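Local coordinates for protein short chain dehydrogenase (PDB 3UCX) that probably acts as an oxidoreductase of the short-chain dehydrogenase family, a group of enzymes built on a nucleotide-binding Rossmann fold, at residues A236-F241 with Q253-N258. Sequence-based numbering, arbitrary orientation.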
loop_
_atom_site.group_PDB
_atom_site.type_symbol
_atom_site.label_atom_id
_atom_site.label_comp_id
_atom_site.label_asym_id
_atom_site.label_seq_id
_atom_site.Cartn_x
_atom_site.Cartn_y
_atom_site.Cartn_z
ATOM N N ALA A 236 8.332 21.278 7.467
ATOM C CA ALA A 236 9.388 21.330 8.469
ATOM C C ALA A 236 8.972 20.737 9.819
ATOM O O ALA A 236 9.760 20.011 10.474
ATOM C CB ALA A 236 9.884 22.771 8.646
ATOM N N SER A 237 7.766 21.063 10.279
ATOM C CA SER A 237 7.273 20.491 11.537
ATOM C C SER A 237 7.274 18.949 11.539
ATOM O O SER A 237 7.618 18.319 12.543
ATOM C CB SER A 237 5.858 20.978 11.836
ATOM O OG SER A 237 5.849 22.372 12.150
ATOM N N ALA A 238 6.833 18.357 10.440
ATOM C CA ALA A 238 6.831 16.891 10.281
ATOM C C ALA A 238 8.258 16.322 10.358
ATOM O O ALA A 238 8.490 15.297 10.993
ATOM C CB ALA A 238 6.197 16.503 8.955
ATOM N N ILE A 239 9.197 16.998 9.706
ATOM C CA ILE A 239 10.602 16.570 9.691
ATOM C C ILE A 239 11.201 16.686 11.092
ATOM O O ILE A 239 11.880 15.779 11.573
ATOM C CB ILE A 239 11.422 17.392 8.679
ATOM C CG1 ILE A 239 10.967 17.078 7.260
ATOM C CG2 ILE A 239 12.918 17.145 8.834
ATOM C CD1 ILE A 239 11.433 18.090 6.235
ATOM N N LEU A 240 10.951 17.809 11.751
ATOM C CA LEU A 240 11.393 17.990 13.145
ATOM C C LEU A 240 10.856 16.912 14.079
ATOM O O LEU A 240 11.617 16.370 14.902
ATOM C CB LEU A 240 11.028 19.380 13.668
ATOM C CG LEU A 240 12.106 20.451 13.450
ATOM C CD1 LEU A 240 12.424 20.650 11.968
ATOM C CD2 LEU A 240 11.595 21.739 14.078
ATOM N N PHE A 241 9.572 16.571 13.948
ATOM C CA PHE A 241 8.974 15.499 14.746
ATOM C C PHE A 241 9.735 14.182 14.553
ATOM O O PHE A 241 10.181 13.569 15.531
ATOM C CB PHE A 241 7.500 15.294 14.385
ATOM C CG PHE A 241 6.920 14.014 14.894
ATOM C CD1 PHE A 241 6.631 13.853 16.227
ATOM C CD2 PHE A 241 6.692 12.969 14.043
ATOM C CE1 PHE A 241 6.086 12.655 16.703
ATOM C CE2 PHE A 241 6.164 11.771 14.497
ATOM C CZ PHE A 241 5.863 11.626 15.840
ATOM N N GLN A 253 9.165 4.476 8.470
ATOM C CA GLN A 253 7.858 5.022 8.083
ATOM C C GLN A 253 7.990 6.197 7.137
ATOM O O GLN A 253 8.990 6.903 7.150
ATOM C CB GLN A 253 7.068 5.473 9.316
ATOM C CG GLN A 253 6.900 4.378 10.355
ATOM C CD GLN A 253 6.407 3.055 9.778
ATOM O OE1 GLN A 253 5.496 3.028 8.953
ATOM N NE2 GLN A 253 7.020 1.928 10.229
ATOM N N ALA A 254 6.951 6.384 6.318
ATOM C CA ALA A 254 6.807 7.508 5.435
ATOM C C ALA A 254 5.630 8.355 5.969
ATOM O O ALA A 254 4.519 7.863 6.109
ATOM C CB ALA A 254 6.506 7.006 4.012
ATOM N N LEU A 255 5.868 9.615 6.275
ATOM C CA LEU A 255 4.792 10.494 6.757
ATOM C C LEU A 255 4.507 11.513 5.652
ATOM O O LEU A 255 5.363 12.323 5.296
ATOM C CB LEU A 255 5.234 11.189 8.032
ATOM C CG LEU A 255 4.300 12.225 8.685
ATOM C CD1 LEU A 255 2.967 11.566 9.017
ATOM C CD2 LEU A 255 4.917 12.879 9.924
ATOM N N ASP A 256 3.319 11.431 5.082
ATOM C CA ASP A 256 2.936 12.274 3.954
ATOM C C ASP A 256 2.392 13.579 4.471
ATOM O O ASP A 256 1.549 13.579 5.359
ATOM C CB ASP A 256 1.862 11.578 3.126
ATOM C CG ASP A 256 2.375 10.322 2.418
ATOM O OD1 ASP A 256 2.714 9.341 3.108
ATOM O OD2 ASP A 256 2.413 10.304 1.176
ATOM N N VAL A 257 2.890 14.685 3.930
ATOM C CA VAL A 257 2.451 16.018 4.339
ATOM C C VAL A 257 1.898 16.658 3.069
ATOM O O VAL A 257 2.635 17.250 2.280
ATOM C CB VAL A 257 3.582 16.853 4.959
ATOM C CG1 VAL A 257 3.046 18.196 5.490
ATOM C CG2 VAL A 257 4.301 16.103 6.085
ATOM N N ASN A 258 0.599 16.501 2.870
ATOM C CA ASN A 258 -0.030 16.857 1.619
ATOM C C ASN A 258 -1.459 17.317 1.729
ATOM O O ASN A 258 -2.177 17.357 0.716
ATOM C CB ASN A 258 0.083 15.671 0.638
ATOM C CG ASN A 258 -0.624 14.421 1.121
ATOM O OD1 ASN A 258 -1.568 14.482 1.915
ATOM N ND2 ASN A 258 -0.190 13.251 0.609
#
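A238 in segment 236-241, part of helix 232-243, faces L255 and V257 of strand 254-257; this helical segment and the strand run nearly antiparallel at 162° with their axes 9.4 Å apart. The backbones come nearest at A238 and V257, whose CA atoms are 7.4 Å apart. Contact is wholly apolar and buried. The small methyl of A238 meets one branch from each strand residue: its CB lies 3.5 Å from V257 CG2, tighter than usual for two carbons, and 4.0 Å from L255 CD2. V257 carries CG2 beside its backbone N, with CG1 anti to that N (chi1 -175°), which brings CG2 to the alanine. Three residues on, the F241 ring comes obliquely to the same L255 methyl, CD2 to CD2 4.5 Å. This ring also packs on L246 and I250 and stacks on F241 of the second subunit, placing the contact beside a subunit interface. D256, pointing away from the helix, forms a salt bridge with R151. Strand 254-257 bonds through its backbone to strand 184-190 as the outermost strand of the parallel sheet within this chain, order 3-2-1-4-5-6-7: helix 232-243 packs on that sheet as part of the final beta-alpha-beta crossover of the short-chain dehydrogenase Rossmann fold.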